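Carbonic anhydrase (Porphyridium purpureum, PDB 1DDZ) probably catalyses the reversible hydration of carbon dioxide to hydrogencarbonate and a proton, as a zinc-dependent enzyme of the beta class. Local coordinates at residues 69-74 with 79-84; 75-80 with 128-133. All coordinates share one frame; numbering follows the deposited sequence.

Contact 1 (69-74 with 79-84). With ZN (zinc ion), chain C.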
# COMPACT_ATOMS: atom_id res chain seq x y z
N TYR A 69 22.56 -6.85 -9.26
CA TYR A 69 21.68 -5.72 -9.58
C TYR A 69 20.22 -5.95 -9.24
O TYR A 69 19.69 -7.04 -9.42
CB TYR A 69 21.72 -5.41 -11.07
CG TYR A 69 23.01 -4.83 -11.57
CD1 TYR A 69 24.05 -5.67 -11.96
CD2 TYR A 69 23.21 -3.46 -11.64
CE1 TYR A 69 25.25 -5.16 -12.39
CE2 TYR A 69 24.41 -2.94 -12.07
CZ TYR A 69 25.43 -3.80 -12.44
OH TYR A 69 26.66 -3.33 -12.85
N LEU A 70 19.59 -4.90 -8.73
CA LEU A 70 18.17 -4.86 -8.47
C LEU A 70 17.74 -3.87 -9.57
O LEU A 70 18.35 -2.81 -9.72
CB LEU A 70 17.85 -4.24 -7.11
CG LEU A 70 16.42 -4.41 -6.58
CD1 LEU A 70 16.08 -3.22 -5.77
CD2 LEU A 70 15.40 -4.63 -7.67
N TRP A 71 16.74 -4.24 -10.35
CA TRP A 71 16.25 -3.39 -11.41
C TRP A 71 14.75 -3.19 -11.23
O TRP A 71 13.97 -4.14 -11.20
CB TRP A 71 16.54 -4.04 -12.74
CG TRP A 71 15.92 -3.41 -13.95
CD1 TRP A 71 14.60 -3.40 -14.30
CD2 TRP A 71 16.62 -2.84 -15.07
NE1 TRP A 71 14.44 -2.90 -15.56
CE2 TRP A 71 15.67 -2.54 -16.05
CE3 TRP A 71 17.97 -2.58 -15.33
CZ2 TRP A 71 16.02 -2.00 -17.28
CZ3 TRP A 71 18.32 -2.05 -16.55
CH2 TRP A 71 17.35 -1.77 -17.51
N ILE A 72 14.36 -1.94 -11.05
CA ILE A 72 12.96 -1.56 -10.89
C ILE A 72 12.55 -0.93 -12.23
O ILE A 72 13.05 0.13 -12.61
CB ILE A 72 12.80 -0.57 -9.73
CG1 ILE A 72 13.29 -1.24 -8.43
CG2 ILE A 72 11.35 -0.10 -9.63
CD1 ILE A 72 13.95 -0.30 -7.47
N GLY A 73 11.71 -1.64 -12.97
CA GLY A 73 11.27 -1.21 -14.27
C GLY A 73 9.77 -1.12 -14.42
O GLY A 73 9.03 -1.29 -13.46
N CYS A 74 9.33 -0.86 -15.63
CA CYS A 74 7.93 -0.71 -15.94
C CYS A 74 7.37 -1.98 -16.54
O CYS A 74 8.05 -2.69 -17.28
CB CYS A 74 7.77 0.43 -16.97
SG CYS A 74 6.08 0.82 -17.45
N VAL A 79 12.01 -4.69 -23.43
CA VAL A 79 13.33 -5.27 -23.33
C VAL A 79 13.68 -5.80 -21.95
O VAL A 79 13.61 -5.07 -20.96
CB VAL A 79 14.45 -4.30 -23.78
CG1 VAL A 79 15.75 -5.07 -23.96
CG2 VAL A 79 14.06 -3.59 -25.07
N PRO A 80 14.00 -7.10 -21.85
CA PRO A 80 14.36 -7.68 -20.56
C PRO A 80 15.60 -6.97 -19.98
O PRO A 80 16.57 -6.67 -20.69
CB PRO A 80 14.64 -9.16 -20.92
CG PRO A 80 13.63 -9.40 -22.00
CD PRO A 80 13.83 -8.17 -22.87
N ALA A 81 15.55 -6.74 -18.68
CA ALA A 81 16.60 -6.07 -17.96
C ALA A 81 17.98 -6.67 -18.17
O ALA A 81 18.94 -5.93 -18.42
CB ALA A 81 16.27 -6.03 -16.49
N ASN A 82 18.09 -7.99 -18.06
CA ASN A 82 19.39 -8.66 -18.22
C ASN A 82 19.94 -8.44 -19.61
O ASN A 82 21.14 -8.28 -19.77
CB ASN A 82 19.29 -10.17 -17.94
CG ASN A 82 18.52 -10.91 -19.02
OD1 ASN A 82 17.30 -10.79 -19.11
ND2 ASN A 82 19.23 -11.65 -19.87
N GLN A 83 19.06 -8.33 -20.58
CA GLN A 83 19.43 -8.11 -21.97
C GLN A 83 20.08 -6.73 -22.14
O GLN A 83 21.19 -6.59 -22.65
CB GLN A 83 18.19 -8.19 -22.83
CG GLN A 83 18.42 -8.65 -24.23
CD GLN A 83 17.43 -9.72 -24.61
OE1 GLN A 83 17.39 -10.76 -23.99
NE2 GLN A 83 16.61 -9.44 -25.61
N LEU A 84 19.38 -5.69 -21.69
CA LEU A 84 19.89 -4.34 -21.78
C LEU A 84 21.24 -4.21 -21.08
O LEU A 84 22.07 -3.39 -21.46
CB LEU A 84 18.90 -3.35 -21.15
CG LEU A 84 17.57 -3.08 -21.86
CD1 LEU A 84 16.58 -2.43 -20.89
CD2 LEU A 84 17.78 -2.20 -23.06
ZN ZN C . 5.82 2.22 -19.38

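Contact 2 (75-80 with 128-133). With ZN (zinc ion), chain C.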
# COMPACT_ATOMS: atom_id res chain seq x y z
N ALA A 75 6.08 -2.22 -16.27
CA ALA A 75 5.38 -3.39 -16.79
C ALA A 75 5.23 -3.43 -18.30
O ALA A 75 5.04 -4.50 -18.82
CB ALA A 75 4.03 -3.52 -16.13
N ASP A 76 5.20 -2.28 -18.99
CA ASP A 76 5.08 -2.32 -20.46
C ASP A 76 6.43 -2.17 -21.08
O ASP A 76 6.60 -1.29 -21.91
CB ASP A 76 4.09 -1.28 -21.08
CG ASP A 76 3.97 -0.02 -20.26
OD1 ASP A 76 2.94 0.09 -19.57
OD2 ASP A 76 4.89 0.85 -20.25
N SER A 77 7.37 -3.03 -20.75
CA SER A 77 8.70 -2.91 -21.31
C SER A 77 9.13 -3.95 -22.31
O SER A 77 9.00 -5.17 -22.10
CB SER A 77 9.75 -2.67 -20.20
OG SER A 77 9.54 -1.32 -19.75
N ARG A 78 9.53 -3.46 -23.45
CA ARG A 78 9.90 -4.30 -24.57
C ARG A 78 11.29 -4.87 -24.52
O ARG A 78 11.72 -5.47 -25.50
CB ARG A 78 9.69 -3.57 -25.91
CG ARG A 78 8.26 -3.10 -26.11
CD ARG A 78 8.14 -2.24 -27.33
NE ARG A 78 6.76 -2.17 -27.80
CZ ARG A 78 6.34 -1.36 -28.76
NH1 ARG A 78 7.20 -0.54 -29.36
NH2 ARG A 78 5.07 -1.38 -29.16
N VAL A 79 12.01 -4.69 -23.43
CA VAL A 79 13.33 -5.27 -23.33
C VAL A 79 13.68 -5.80 -21.95
O VAL A 79 13.61 -5.07 -20.96
CB VAL A 79 14.45 -4.30 -23.78
CG1 VAL A 79 15.75 -5.07 -23.96
CG2 VAL A 79 14.06 -3.59 -25.07
N PRO A 80 14.00 -7.10 -21.85
CA PRO A 80 14.36 -7.68 -20.56
C PRO A 80 15.60 -6.97 -19.98
O PRO A 80 16.57 -6.67 -20.69
CB PRO A 80 14.64 -9.16 -20.92
CG PRO A 80 13.63 -9.40 -22.00
CD PRO A 80 13.83 -8.17 -22.87
N CYS A 128 14.82 2.07 -14.01
CA CYS A 128 14.82 2.30 -15.44
C CYS A 128 13.45 2.65 -15.97
O CYS A 128 12.48 1.95 -15.71
CB CYS A 128 15.34 1.07 -16.18
SG CYS A 128 15.33 1.20 -17.95
N GLY A 129 13.39 3.77 -16.71
CA GLY A 129 12.16 4.22 -17.31
C GLY A 129 12.37 4.06 -18.80
O GLY A 129 13.50 3.80 -19.23
N HIS A 130 11.33 4.28 -19.60
CA HIS A 130 11.46 4.14 -21.03
C HIS A 130 10.58 5.18 -21.72
O HIS A 130 9.49 5.48 -21.27
CB HIS A 130 11.06 2.72 -21.46
CG HIS A 130 9.64 2.36 -21.15
ND1 HIS A 130 8.74 1.99 -22.12
CD2 HIS A 130 8.94 2.36 -19.98
CE1 HIS A 130 7.56 1.78 -21.57
NE2 HIS A 130 7.65 2.00 -20.27
N TYR A 131 11.07 5.75 -22.82
CA TYR A 131 10.33 6.76 -23.56
C TYR A 131 9.06 6.13 -24.12
O TYR A 131 9.04 4.94 -24.40
CB TYR A 131 11.19 7.36 -24.68
CG TYR A 131 12.37 8.13 -24.14
CD1 TYR A 131 13.66 7.80 -24.51
CD2 TYR A 131 12.20 9.17 -23.23
CE1 TYR A 131 14.75 8.49 -24.00
CE2 TYR A 131 13.28 9.87 -22.70
CZ TYR A 131 14.55 9.52 -23.09
OH TYR A 131 15.64 10.19 -22.58
N GLY A 132 7.98 6.92 -24.19
CA GLY A 132 6.71 6.41 -24.67
C GLY A 132 5.91 5.60 -23.64
O GLY A 132 4.85 5.07 -23.95
N CYS A 133 6.40 5.57 -22.40
CA CYS A 133 5.73 4.85 -21.32
C CYS A 133 4.23 5.10 -21.25
O CYS A 133 3.81 6.23 -20.98
CB CYS A 133 6.38 5.23 -20.00
SG CYS A 133 5.71 4.39 -18.56
ZN ZN C . 5.82 2.22 -19.38
O HOH W 1 11.35 0.34 -17.79

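Contact 1 (69-74 with 79-84)
The indole of Trp-71 lies with one face against the methyl of Ala-81, whose CB sits 3.5 Å from the centroid of the five-membered ring and only 8° off its normal, a CH-pi contact. With CG anti to the backbone N (chi1 171°), the indole reaches across from strand 69-74 to the short helix 81-84. Alanine suits the first turn of that helix because its single methyl lets the broad ring come close to the helix backbone. Leu-84, one turn on, meets the six-membered end of the indole: its CD1 reaches Trp-71 CH2 at 3.5 Å, approaching obliquely, with the two side chains crossing at about a right angle. Val-92 and Arg-96 of strand 92-97 also touch Trp-71, so the indole packs inside the beta-alpha-beta unit formed by strand 69-74, helix 81-84 and strand 92-97. Were an alanine here, the ring surface that Ala-81 and Leu-84 touch would be gone, and a gap would probably open between strand and helix. No hydrogen bond crosses between the two segments; shape and apolar contact join them, and all three touching residues are buried, which is consistent with the helix being seated on the strand by the hydrophobic effect.

Contact 2 (75-80 with 128-133)
Asp-76 and His-130 meet at a zinc ion, and metal coordination is the chief interaction between 75-80 and 128-133. The metal is bound by Asp-76 OD2 at 1.9 Å, by His-130 NE2 at 2.0 Å and by Cys-133 SG at 2.3 Å; Cys-74 supplies the fourth protein ligand. Asp-76 OD2 lies at the edge of the imidazole, in its plane and 3.0 Å from His-130 NE2, yet the two are not hydrogen-bonded, since both atoms bind the metal. The carboxylate and ring planes are turned 48° apart. Carboxylate, imidazole and cysteine sulfur are all good zinc ligands.

The histidine ring is packed on both faces: Ser-77 OG stands over the centre of one, 3.7 Å above the plane, while the backbone N of Cys-133 lies above the opposite face, toward the rim. His-130 CG falls between the backbone N and the carbonyl carbon (chi1 62°), which sets the imidazole against the loop 75-80, with NE2 at the metal.

Hydrogen bonding adds a water-mediated link: one water donates to Cys-128 O at 2.9 Å and also bonds to Ser-77 OG; a serine suits this place because its short hydroxyl can lie over the imidazole and still hold the water. A type II turn from His-130 to Cys-133, with Gly-132 at positive phi, brings the second ligand of this segment round to the metal.

Two cysteines, a histidine and an aspartate around one zinc form the metal site of this beta-class carbonic anhydrase, set at the C-terminal ends of the neighbouring parallel strands 69-74 and 124-130.

Contacts 1 and 2 lie about 9 Å apart, centre to centre, and meet on neighbouring parallel strands of one sheet, where Ile-72 O and Cys-128 N are 3.0 Å apart, probably as a hydrogen bond. Trp-71 of contact 1 also packs on contact 2, its CZ2 lying 3.3 Å from Cys-128 CB. Along the chain, 69-74 runs directly into 75-80, and Val-79 and Pro-80 belong to both contacts. The zinc site unites them: contact 1 contributes Cys-74 SG, 2.4 Å from the zinc ion, and contact 2 the remaining three protein ligands. Leu-84 is still about 8 Å from His-130, side chain to side chain, so the apolar packing flanks the metal centre without entering it.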